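Local coordinates for tyrosine--tRNA ligase (PDB 2CYC), which probably attaches tyrosine to tRNA(Tyr) in two steps, first activating the amino acid with ATP and then transferring it to the acceptor end of the tRNA, at residues Phe71-Asp81 / Ala164-Asp175; Ile183-His194 / Pro218-Leu226. All blocks are in the same frame, centred on the assembly; numbering follows the deposited sequence.

Contact 1 of 2, residues Phe71-Asp81 / Ala164-Asp175. With TYR (tyrosine), chain C.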
loop_
_atom_site.group_PDB
_atom_site.type_symbol
_atom_site.label_atom_id
_atom_site.label_comp_id
_atom_site.label_asym_id
_atom_site.label_seq_id
_atom_site.Cartn_x
_atom_site.Cartn_y
_atom_site.Cartn_z
ATOM N N PHE A 71 3.730 -20.079 -6.677
ATOM C CA PHE A 71 3.043 -18.794 -6.785
ATOM C C PHE A 71 3.798 -17.905 -7.784
ATOM O O PHE A 71 4.951 -17.527 -7.539
ATOM C CB PHE A 71 3.031 -18.153 -5.389
ATOM C CG PHE A 71 2.193 -16.906 -5.268
ATOM C CD1 PHE A 71 0.800 -16.984 -5.219
ATOM C CD2 PHE A 71 2.803 -15.659 -5.101
ATOM C CE1 PHE A 71 0.024 -15.842 -4.997
ATOM C CE2 PHE A 71 2.038 -14.505 -4.879
ATOM C CZ PHE A 71 0.642 -14.602 -4.824
ATOM N N LEU A 72 3.143 -17.584 -8.904
ATOM C CA LEU A 72 3.732 -16.753 -9.957
ATOM C C LEU A 72 3.354 -15.302 -9.633
ATOM O O LEU A 72 2.219 -14.867 -9.868
ATOM C CB LEU A 72 3.170 -17.187 -11.317
ATOM C CG LEU A 72 3.212 -18.706 -11.559
ATOM C CD1 LEU A 72 2.266 -19.111 -12.694
ATOM C CD2 LEU A 72 4.635 -19.134 -11.869
ATOM N N ALA A 73 4.317 -14.567 -9.085
ATOM C CA ALA A 73 4.093 -13.186 -8.640
ATOM C C ALA A 73 4.079 -12.139 -9.747
ATOM O O ALA A 73 5.022 -11.344 -9.855
ATOM C CB ALA A 73 5.148 -12.827 -7.584
ATOM N N ASP A 74 2.998 -12.107 -10.538
ATOM C CA ASP A 74 2.920 -11.170 -11.656
ATOM C C ASP A 74 2.873 -9.681 -11.307
ATOM O O ASP A 74 3.740 -8.931 -11.764
ATOM C CB ASP A 74 1.779 -11.556 -12.639
ATOM C CG ASP A 74 0.406 -11.704 -11.976
ATOM O OD1 ASP A 74 0.287 -11.652 -10.729
ATOM O OD2 ASP A 74 -0.572 -11.892 -12.736
ATOM N N TRP A 75 1.899 -9.240 -10.507
ATOM C CA TRP A 75 1.835 -7.819 -10.144
ATOM C C TRP A 75 3.110 -7.417 -9.417
ATOM O O TRP A 75 3.604 -6.297 -9.586
ATOM C CB TRP A 75 0.632 -7.510 -9.241
ATOM C CG TRP A 75 -0.687 -7.502 -9.944
ATOM C CD1 TRP A 75 -0.998 -8.134 -11.122
ATOM C CD2 TRP A 75 -1.908 -6.920 -9.467
ATOM N NE1 TRP A 75 -2.338 -7.984 -11.399
ATOM C CE2 TRP A 75 -2.922 -7.246 -10.403
ATOM C CE3 TRP A 75 -2.248 -6.160 -8.336
ATOM C CZ2 TRP A 75 -4.256 -6.838 -10.242
ATOM C CZ3 TRP A 75 -3.579 -5.753 -8.173
ATOM C CH2 TRP A 75 -4.565 -6.095 -9.126
ATOM N N HIS A 76 3.643 -8.330 -8.608
ATOM C CA HIS A 76 4.869 -8.053 -7.860
ATOM C C HIS A 76 6.002 -7.743 -8.839
ATOM O O HIS A 76 6.762 -6.804 -8.634
ATOM C CB HIS A 76 5.284 -9.256 -6.993
ATOM C CG HIS A 76 4.209 -9.750 -6.076
ATOM N ND1 HIS A 76 3.079 -10.397 -6.531
ATOM C CD2 HIS A 76 4.119 -9.741 -4.723
ATOM C CE1 HIS A 76 2.342 -10.770 -5.498
ATOM N NE2 HIS A 76 2.951 -10.384 -4.389
ATOM N N SER A 77 6.112 -8.547 -9.893
ATOM C CA SER A 77 7.152 -8.361 -10.904
ATOM C C SER A 77 6.930 -7.060 -11.665
ATOM O O SER A 77 7.882 -6.390 -12.060
ATOM C CB SER A 77 7.157 -9.541 -11.884
ATOM O OG SER A 77 7.385 -10.761 -11.206
ATOM N N TRP A 78 5.662 -6.725 -11.882
ATOM C CA TRP A 78 5.282 -5.495 -12.570
ATOM C C TRP A 78 5.761 -4.314 -11.711
ATOM O O TRP A 78 6.377 -3.366 -12.207
ATOM C CB TRP A 78 3.758 -5.490 -12.744
ATOM C CG TRP A 78 3.111 -4.151 -12.990
ATOM C CD1 TRP A 78 3.539 -3.163 -13.839
ATOM C CD2 TRP A 78 1.891 -3.675 -12.401
ATOM N NE1 TRP A 78 2.656 -2.103 -13.814
ATOM C CE2 TRP A 78 1.638 -2.389 -12.940
ATOM C CE3 TRP A 78 0.983 -4.215 -11.468
ATOM C CZ2 TRP A 78 0.512 -1.625 -12.575
ATOM C CZ3 TRP A 78 -0.137 -3.462 -11.104
ATOM C CH2 TRP A 78 -0.361 -2.172 -11.660
ATOM N N ILE A 79 5.489 -4.398 -10.415
ATOM C CA ILE A 79 5.896 -3.373 -9.461
ATOM C C ILE A 79 7.414 -3.257 -9.432
ATOM O O ILE A 79 7.972 -2.155 -9.370
ATOM C CB ILE A 79 5.413 -3.731 -8.039
ATOM C CG1 ILE A 79 3.911 -3.459 -7.922
ATOM C CG2 ILE A 79 6.225 -2.967 -6.995
ATOM C CD1 ILE A 79 3.322 -3.907 -6.589
ATOM N N ASN A 80 8.082 -4.405 -9.490
ATOM C CA ASN A 80 9.533 -4.420 -9.437
ATOM C C ASN A 80 10.212 -4.181 -10.786
ATOM O O ASN A 80 11.396 -4.460 -10.949
ATOM C CB ASN A 80 10.018 -5.736 -8.806
ATOM C CG ASN A 80 11.355 -5.575 -8.111
ATOM O OD1 ASN A 80 11.776 -4.451 -7.835
ATOM N ND2 ASN A 80 12.021 -6.688 -7.811
ATOM N N ASP A 81 9.450 -3.660 -11.743
ATOM C CA ASP A 81 9.946 -3.340 -13.083
ATOM C C ASP A 81 10.569 -4.477 -13.894
ATOM O O ASP A 81 11.513 -4.253 -14.645
ATOM C CB ASP A 81 10.953 -2.188 -13.006
ATOM C CG ASP A 81 10.356 -0.937 -12.391
ATOM O OD1 ASP A 81 9.247 -0.539 -12.812
ATOM O OD2 ASP A 81 10.996 -0.353 -11.493
ATOM N N ALA A 164 5.082 2.241 -4.842
ATOM C CA ALA A 164 4.593 0.890 -5.105
ATOM C C ALA A 164 5.554 -0.184 -4.616
ATOM O O ALA A 164 5.115 -1.241 -4.163
ATOM C CB ALA A 164 4.312 0.696 -6.607
ATOM N N LYS A 165 6.858 0.086 -4.706
ATOM C CA LYS A 165 7.862 -0.887 -4.272
ATOM C C LYS A 165 7.819 -1.154 -2.782
ATOM O O LYS A 165 8.205 -2.236 -2.334
ATOM C CB LYS A 165 9.267 -0.445 -4.692
ATOM C CG LYS A 165 9.488 -0.571 -6.199
ATOM C CD LYS A 165 10.909 -0.200 -6.619
ATOM C CE LYS A 165 11.154 -0.579 -8.072
ATOM N NZ LYS A 165 10.120 -0.000 -8.974
ATOM N N LEU A 166 7.348 -0.172 -2.016
ATOM C CA LEU A 166 7.215 -0.326 -0.565
ATOM C C LEU A 166 5.968 -1.167 -0.260
ATOM O O LEU A 166 5.872 -1.793 0.792
ATOM C CB LEU A 166 7.093 1.043 0.118
ATOM C CG LEU A 166 8.390 1.801 0.439
ATOM C CD1 LEU A 166 9.172 1.019 1.474
ATOM C CD2 LEU A 166 9.227 1.997 -0.814
ATOM N N ILE A 167 5.004 -1.173 -1.175
ATOM C CA ILE A 167 3.800 -1.973 -0.958
ATOM C C ILE A 167 4.124 -3.464 -1.151
ATOM O O ILE A 167 3.597 -4.331 -0.450
ATOM C CB ILE A 167 2.675 -1.547 -1.935
ATOM C CG1 ILE A 167 2.305 -0.079 -1.679
ATOM C CG2 ILE A 167 1.449 -2.463 -1.769
ATOM C CD1 ILE A 167 1.322 0.486 -2.684
ATOM N N TYR A 168 5.011 -3.748 -2.098
ATOM C CA TYR A 168 5.439 -5.116 -2.425
ATOM C C TYR A 168 5.677 -6.046 -1.210
ATOM O O TYR A 168 5.131 -7.149 -1.142
ATOM C CB TYR A 168 6.705 -5.027 -3.306
ATOM C CG TYR A 168 7.307 -6.333 -3.819
ATOM C CD1 TYR A 168 7.593 -6.490 -5.171
ATOM C CD2 TYR A 168 7.678 -7.362 -2.948
ATOM C CE1 TYR A 168 8.236 -7.626 -5.654
ATOM C CE2 TYR A 168 8.326 -8.507 -3.422
ATOM C CZ TYR A 168 8.600 -8.629 -4.778
ATOM O OH TYR A 168 9.234 -9.752 -5.269
ATOM N N PRO A 169 6.476 -5.616 -0.231
ATOM C CA PRO A 169 6.691 -6.526 0.905
ATOM C C PRO A 169 5.418 -6.853 1.697
ATOM O O PRO A 169 5.271 -7.951 2.229
ATOM C CB PRO A 169 7.735 -5.790 1.749
ATOM C CG PRO A 169 8.456 -4.913 0.724
ATOM C CD PRO A 169 7.294 -4.401 -0.090
ATOM N N MET A 170 4.507 -5.893 1.793
ATOM C CA MET A 170 3.275 -6.133 2.523
ATOM C C MET A 170 2.392 -7.092 1.721
ATOM O O MET A 170 1.603 -7.852 2.283
ATOM C CB MET A 170 2.564 -4.800 2.803
ATOM C CG MET A 170 3.368 -3.892 3.741
ATOM S SD MET A 170 3.654 -4.612 5.392
ATOM C CE MET A 170 5.254 -5.467 5.160
ATOM N N MET A 171 2.538 -7.064 0.403
ATOM C CA MET A 171 1.781 -7.970 -0.452
ATOM C C MET A 171 2.324 -9.395 -0.271
ATOM O O MET A 171 1.558 -10.360 -0.268
ATOM C CB MET A 171 1.913 -7.555 -1.922
ATOM C CG MET A 171 1.119 -6.317 -2.310
ATOM S SD MET A 171 1.628 -5.703 -3.937
ATOM C CE MET A 171 1.134 -7.105 -4.999
ATOM N N GLN A 172 3.641 -9.523 -0.115
ATOM C CA GLN A 172 4.250 -10.843 0.055
ATOM C C GLN A 172 3.766 -11.465 1.355
ATOM O O GLN A 172 3.473 -12.665 1.403
ATOM C CB GLN A 172 5.789 -10.768 0.054
ATOM C CG GLN A 172 6.482 -12.161 0.118
ATOM C CD GLN A 172 7.895 -12.164 -0.460
ATOM O OE1 GLN A 172 8.250 -11.283 -1.240
ATOM N NE2 GLN A 172 8.699 -13.175 -0.101
ATOM N N VAL A 173 3.674 -10.660 2.408
ATOM C CA VAL A 173 3.193 -11.193 3.676
ATOM C C VAL A 173 1.713 -11.581 3.556
ATOM O O VAL A 173 1.304 -12.650 4.019
ATOM C CB VAL A 173 3.395 -10.171 4.812
ATOM C CG1 VAL A 173 2.729 -10.650 6.087
ATOM C CG2 VAL A 173 4.889 -9.973 5.046
ATOM N N ALA A 174 0.922 -10.718 2.920
ATOM C CA ALA A 174 -0.508 -10.969 2.717
ATOM C C ALA A 174 -0.741 -12.230 1.881
ATOM O O ALA A 174 -1.682 -12.990 2.129
ATOM C CB ALA A 174 -1.166 -9.750 2.040
ATOM N N ASP A 175 0.124 -12.452 0.896
ATOM C CA ASP A 175 0.018 -13.634 0.051
ATOM C C ASP A 175 0.023 -14.886 0.914
ATOM O O ASP A 175 -0.641 -15.877 0.599
ATOM C CB ASP A 175 1.201 -13.734 -0.919
ATOM C CG ASP A 175 1.215 -12.629 -1.944
ATOM O OD1 ASP A 175 0.142 -12.053 -2.216
ATOM O OD2 ASP A 175 2.300 -12.356 -2.488
HETATM N N TYR C . 10.076 -11.656 -3.455
HETATM C CA TYR C . 10.236 -12.958 -4.169
HETATM C C TYR C . 11.490 -12.938 -5.041
HETATM O O TYR C . 12.091 -11.851 -5.188
HETATM C CB TYR C . 9.000 -13.241 -5.037
HETATM C CG TYR C . 7.726 -13.429 -4.236
HETATM C CD1 TYR C . 7.610 -14.461 -3.305
HETATM C CD2 TYR C . 6.635 -12.574 -4.409
HETATM C CE1 TYR C . 6.432 -14.635 -2.557
HETATM C CE2 TYR C . 5.458 -12.743 -3.680
HETATM C CZ TYR C . 5.362 -13.768 -2.754
HETATM O OH TYR C . 4.195 -13.919 -2.025
HETATM O OXT TYR C . 11.853 -14.006 -5.572
#

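Contact 2 of 2, residues Ile183-His194 / Pro218-Leu226. With TYR (tyrosine), chain C.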
loop_
_atom_site.group_PDB
_atom_site.type_symbol
_atom_site.label_atom_id
_atom_site.label_comp_id
_atom_site.label_asym_id
_atom_site.label_seq_id
_atom_site.Cartn_x
_atom_site.Cartn_y
_atom_site.Cartn_z
ATOM N N ILE A 183 3.337 -23.407 5.603
ATOM C CA ILE A 183 4.724 -23.751 5.279
ATOM C C ILE A 183 5.180 -22.707 4.253
ATOM O O ILE A 183 5.005 -22.891 3.042
ATOM C CB ILE A 183 4.853 -25.175 4.650
ATOM C CG1 ILE A 183 4.320 -26.241 5.618
ATOM C CG2 ILE A 183 6.318 -25.463 4.292
ATOM C CD1 ILE A 183 5.032 -26.304 6.967
ATOM N N ALA A 184 5.746 -21.606 4.742
ATOM C CA ALA A 184 6.205 -20.522 3.866
ATOM C C ALA A 184 7.629 -20.831 3.427
ATOM O O ALA A 184 8.576 -20.728 4.212
ATOM C CB ALA A 184 6.137 -19.180 4.605
ATOM N N HIS A 185 7.762 -21.205 2.159
ATOM C CA HIS A 185 9.034 -21.606 1.571
ATOM C C HIS A 185 9.639 -20.552 0.631
ATOM O O HIS A 185 8.947 -19.966 -0.209
ATOM C CB HIS A 185 8.811 -22.940 0.837
ATOM C CG HIS A 185 9.974 -23.400 0.017
ATOM N ND1 HIS A 185 9.818 -24.070 -1.178
ATOM C CD2 HIS A 185 11.308 -23.265 0.201
ATOM C CE1 HIS A 185 11.005 -24.321 -1.700
ATOM N NE2 HIS A 185 11.927 -23.841 -0.884
ATOM N N ALA A 186 10.938 -20.311 0.792
ATOM C CA ALA A 186 11.664 -19.349 -0.032
ATOM C C ALA A 186 13.164 -19.546 0.121
ATOM O O ALA A 186 13.617 -20.343 0.943
ATOM C CB ALA A 186 11.306 -17.908 0.377
ATOM N N GLY A 187 13.922 -18.810 -0.689
ATOM C CA GLY A 187 15.363 -18.837 -0.576
ATOM C C GLY A 187 15.658 -17.922 0.609
ATOM O O GLY A 187 14.825 -17.078 0.961
ATOM N N MET A 188 16.828 -18.086 1.220
ATOM C CA MET A 188 17.256 -17.300 2.380
ATOM C C MET A 188 17.123 -15.782 2.288
ATOM O O MET A 188 16.938 -15.128 3.313
ATOM C CB MET A 188 18.712 -17.633 2.734
ATOM C CG MET A 188 18.887 -18.831 3.649
ATOM S SD MET A 188 18.210 -18.564 5.299
ATOM C CE MET A 188 19.449 -17.517 6.051
ATOM N N ASP A 189 17.213 -15.219 1.084
ATOM C CA ASP A 189 17.114 -13.769 0.938
ATOM C C ASP A 189 15.706 -13.205 1.112
ATOM O O ASP A 189 15.508 -11.989 1.088
ATOM C CB ASP A 189 17.710 -13.301 -0.407
ATOM C CG ASP A 189 17.118 -14.019 -1.620
ATOM O OD1 ASP A 189 16.140 -14.778 -1.488
ATOM O OD2 ASP A 189 17.648 -13.812 -2.731
ATOM N N GLN A 190 14.729 -14.084 1.291
ATOM C CA GLN A 190 13.356 -13.646 1.493
ATOM C C GLN A 190 12.961 -13.734 2.964
ATOM O O GLN A 190 11.838 -13.392 3.313
ATOM C CB GLN A 190 12.395 -14.535 0.701
ATOM C CG GLN A 190 12.684 -14.603 -0.785
ATOM C CD GLN A 190 12.642 -13.243 -1.413
ATOM O OE1 GLN A 190 11.610 -12.562 -1.381
ATOM N NE2 GLN A 190 13.762 -12.827 -1.988
ATOM N N ARG A 191 13.879 -14.181 3.822
ATOM C CA ARG A 191 13.560 -14.388 5.240
ATOM C C ARG A 191 12.954 -13.216 5.991
ATOM O O ARG A 191 12.153 -13.413 6.909
ATOM C CB ARG A 191 14.790 -14.919 6.004
ATOM C CG ARG A 191 15.867 -13.878 6.317
ATOM C CD ARG A 191 17.066 -14.555 6.971
ATOM N NE ARG A 191 16.697 -15.236 8.209
ATOM C CZ ARG A 191 16.522 -14.620 9.374
ATOM N NH1 ARG A 191 16.179 -15.318 10.448
ATOM N NH2 ARG A 191 16.705 -13.305 9.465
ATOM N N LYS A 192 13.313 -11.996 5.614
ATOM C CA LYS A 192 12.758 -10.837 6.298
ATOM C C LYS A 192 11.238 -10.800 6.232
ATOM O O LYS A 192 10.577 -10.467 7.217
ATOM C CB LYS A 192 13.320 -9.545 5.711
ATOM C CG LYS A 192 14.740 -9.238 6.158
ATOM C CD LYS A 192 15.252 -8.000 5.445
ATOM C CE LYS A 192 16.688 -7.692 5.830
ATOM N NZ LYS A 192 17.150 -6.475 5.104
ATOM N N ALA A 193 10.685 -11.146 5.071
ATOM C CA ALA A 193 9.233 -11.130 4.901
ATOM C C ALA A 193 8.578 -12.168 5.798
ATOM O O ALA A 193 7.473 -11.967 6.310
ATOM C CB ALA A 193 8.870 -11.399 3.436
ATOM N N HIS A 194 9.261 -13.291 5.978
ATOM C CA HIS A 194 8.730 -14.364 6.802
ATOM C C HIS A 194 8.836 -14.028 8.294
ATOM O O HIS A 194 7.971 -14.413 9.080
ATOM C CB HIS A 194 9.440 -15.674 6.430
ATOM C CG HIS A 194 9.097 -16.158 5.049
ATOM N ND1 HIS A 194 9.747 -17.209 4.434
ATOM C CD2 HIS A 194 8.134 -15.755 4.181
ATOM C CE1 HIS A 194 9.199 -17.431 3.251
ATOM N NE2 HIS A 194 8.218 -16.564 3.074
ATOM N N PRO A 218 2.815 -19.211 10.748
ATOM C CA PRO A 218 3.310 -20.108 9.708
ATOM C C PRO A 218 4.767 -20.448 9.996
ATOM O O PRO A 218 5.463 -19.695 10.680
ATOM C CB PRO A 218 3.168 -19.275 8.435
ATOM C CG PRO A 218 3.387 -17.863 8.944
ATOM C CD PRO A 218 2.561 -17.861 10.215
ATOM N N VAL A 219 5.209 -21.586 9.476
ATOM C CA VAL A 219 6.583 -22.039 9.616
ATOM C C VAL A 219 7.324 -21.566 8.363
ATOM O O VAL A 219 6.852 -21.773 7.245
ATOM C CB VAL A 219 6.651 -23.585 9.682
ATOM C CG1 VAL A 219 8.092 -24.052 9.584
ATOM C CG2 VAL A 219 6.026 -24.077 10.982
ATOM N N ALA A 220 8.470 -20.926 8.552
ATOM C CA ALA A 220 9.275 -20.449 7.431
ATOM C C ALA A 220 10.380 -21.465 7.152
ATOM O O ALA A 220 11.070 -21.904 8.075
ATOM C CB ALA A 220 9.892 -19.087 7.766
ATOM N N VAL A 221 10.536 -21.855 5.889
ATOM C CA VAL A 221 11.579 -22.811 5.512
ATOM C C VAL A 221 12.367 -22.174 4.379
ATOM O O VAL A 221 11.834 -21.921 3.291
ATOM C CB VAL A 221 10.976 -24.189 5.072
ATOM C CG1 VAL A 221 12.102 -25.209 4.819
ATOM C CG2 VAL A 221 10.056 -24.723 6.180
ATOM N N HIS A 222 13.645 -21.916 4.646
ATOM C CA HIS A 222 14.517 -21.242 3.689
ATOM C C HIS A 222 15.592 -22.142 3.130
ATOM O O HIS A 222 16.281 -22.853 3.873
ATOM C CB HIS A 222 15.147 -20.021 4.370
ATOM C CG HIS A 222 14.136 -19.098 4.975
ATOM N ND1 HIS A 222 14.248 -18.601 6.257
ATOM C CD2 HIS A 222 12.946 -18.650 4.502
ATOM C CE1 HIS A 222 13.169 -17.895 6.550
ATOM N NE2 HIS A 222 12.364 -17.910 5.502
ATOM N N HIS A 223 15.747 -22.124 1.812
ATOM C CA HIS A 223 16.760 -22.975 1.236
ATOM C C HIS A 223 17.989 -22.192 0.858
ATOM O O HIS A 223 17.933 -20.984 0.659
ATOM C CB HIS A 223 16.220 -23.760 0.032
ATOM C CG HIS A 223 15.733 -22.911 -1.098
ATOM N ND1 HIS A 223 14.429 -22.961 -1.551
ATOM C CD2 HIS A 223 16.391 -22.067 -1.930
ATOM C CE1 HIS A 223 14.308 -22.188 -2.617
ATOM N NE2 HIS A 223 15.483 -21.636 -2.868
ATOM N N HIS A 224 19.097 -22.910 0.783
ATOM C CA HIS A 224 20.396 -22.348 0.446
ATOM C C HIS A 224 20.387 -21.654 -0.920
ATOM O O HIS A 224 19.740 -22.119 -1.866
ATOM C CB HIS A 224 21.428 -23.484 0.459
ATOM C CG HIS A 224 22.801 -23.072 0.028
ATOM N ND1 HIS A 224 23.658 -22.365 0.844
ATOM C CD2 HIS A 224 23.473 -23.288 -1.128
ATOM C CE1 HIS A 224 24.802 -22.168 0.211
ATOM N NE2 HIS A 224 24.715 -22.719 -0.987
ATOM N N LEU A 225 21.095 -20.534 -1.014
ATOM C CA LEU A 225 21.191 -19.811 -2.278
ATOM C C LEU A 225 22.469 -20.241 -3.005
ATOM O O LEU A 225 23.572 -19.976 -2.537
ATOM C CB LEU A 225 21.224 -18.304 -2.025
ATOM C CG LEU A 225 20.046 -17.677 -1.271
ATOM C CD1 LEU A 225 20.316 -16.179 -1.088
ATOM C CD2 LEU A 225 18.748 -17.899 -2.051
ATOM N N LEU A 226 22.335 -20.923 -4.138
ATOM C CA LEU A 226 23.521 -21.340 -4.881
ATOM C C LEU A 226 24.264 -20.108 -5.412
ATOM O O LEU A 226 23.650 -19.158 -5.896
ATOM C CB LEU A 226 23.140 -22.250 -6.058
ATOM C CG LEU A 226 22.555 -23.637 -5.761
ATOM C CD1 LEU A 226 22.210 -24.321 -7.085
ATOM C CD2 LEU A 226 23.559 -24.478 -4.981
HETATM N N TYR C . 10.076 -11.656 -3.455
HETATM C CA TYR C . 10.236 -12.958 -4.169
HETATM C C TYR C . 11.490 -12.938 -5.041
HETATM O O TYR C . 12.091 -11.851 -5.188
HETATM C CB TYR C . 9.000 -13.241 -5.037
HETATM C CG TYR C . 7.726 -13.429 -4.236
HETATM C CD1 TYR C . 7.610 -14.461 -3.305
HETATM C CD2 TYR C . 6.635 -12.574 -4.409
HETATM C CE1 TYR C . 6.432 -14.635 -2.557
HETATM C CE2 TYR C . 5.458 -12.743 -3.680
HETATM C CZ TYR C . 5.362 -13.768 -2.754
HETATM O OH TYR C . 4.195 -13.919 -2.025
HETATM O OXT TYR C . 11.853 -14.006 -5.572
#

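Contact 1 of 2, residues Phe71-Asp81 / Ala164-Asp175
The CG atoms of H76 and D175 both lie anti to their own carbonyl carbons, which brings the imidazole and the carboxylate together from opposite directions. H76 NE2 lies 2.8 Å from D175 OD2, but the bent N-H...O angle of 128° makes this a weak hydrogen bond. The same OD2 accepts the very short bond from the hydroxyl of the bound tyrosine, 2.5 Å from its OH, and anchors that end of the ligand. The imidazole is sandwiched: M171 CE sits over the centre of one face in a CH-pi contact, 3.8 Å from the centroid, while CE2 of the substrate ring lies over the opposite face, offset toward the rim. An edge of H76 also points at the face of Y168, the planes 87° apart. Y168, its CG anti to the backbone N, sends its OH to the substrate N at 2.8 Å, and Q172 OE1 takes the same amino nitrogen at 2.9 Å; E41 binds the Y168 hydroxyl in turn. Farther along, I79 is a knob among A164, K165, Y168 and M171, its CD1 tip to tip with M171 SD at 3.6 Å. K165 NZ bonds I79 O and forms a salt bridge with D81 OD2 (2.7 Å), alongside a second one to D162. D81 ends helix 74-79 in a Schellman motif, and its OD1 pairs with K139 of the second subunit. Helix 74-79 runs antiparallel to helix 164-178, the segment axes 9.6 Å apart at 155°, with helix 128-138 packed against M171 and A174.

Contact 2 of 2, residues Ile183-His194 / Pro218-Leu226
The H222 ring carries R191 CB over one face in a CH-pi contact, 3.8 Å from the centroid. H194 ND1 and H222 NE2 are 2.9 Å apart and hydrogen-bonded; each nitrogen lies at the edge of the other ring, near its plane, and with the planes 16° apart the rings meet rim to rim, almost coplanar. A184 CB lies over one face of H194 and the backbone O of Q190 over the other. E17 takes ND1 of H222 and also pairs with R191, which probably keeps the imidazole from rotating. A second histidine pair occupies the other face of the sheet: H185 NE2 and H223 ND1 are 2.7 Å apart and hydrogen-bonded, but here the planes open to 67°. H223 reaches H185 because its CG stands between the backbone N and the carbonyl carbon, which also lays one face of the ring over G187 CA. Just after strand 183-187, M188 SD comes back to H222 CB at 3.5 Å, and L225 CD1 packs on D189, whose carboxylate has its salt bridge with K251 of the KMSKS region. Strands 183-187 and 219-223 run parallel, 23° apart, in unbroken register from I183-V219 to G187-H223. The donor alternates between the two strands, as in A184 N to V219 O at 2.7 Å and V221 N to A184 O at 2.8 Å, and M188 N to H223 O continues the series. Parallel pairing of this kind, with the 3-10 segment that follows strand 183-187 delivering Q190 to the amino acid, fits the Rossmann-type catalytic domain of class I aminoacyl-tRNA synthetases.

How the contacts relate
Contact 1 and contact 2 build different walls of one tyrosine pocket, their centres about 16 Å apart. Contact 1 supplies D175 for the phenol hydroxyl, and Y168 and Q172 for the amino group; contact 2 adds Q190, whose OE1 lies 2.7 Å from the same substrate N. The two sets join directly where Q172 NE2 comes within 3.2 Å of Q190 OE1, a probable hydrogen bond that would help orient both amides. V173 CG2 also packs on A193 O at 3.5 Å. Along the chain the contacts follow in series: helix 164-178 leads into strand 183-187, and both contacts reach the same mixed sheet, through strands 69-72 and 183-187. Y37 OH is a further hydrogen-bond partner of the ligand.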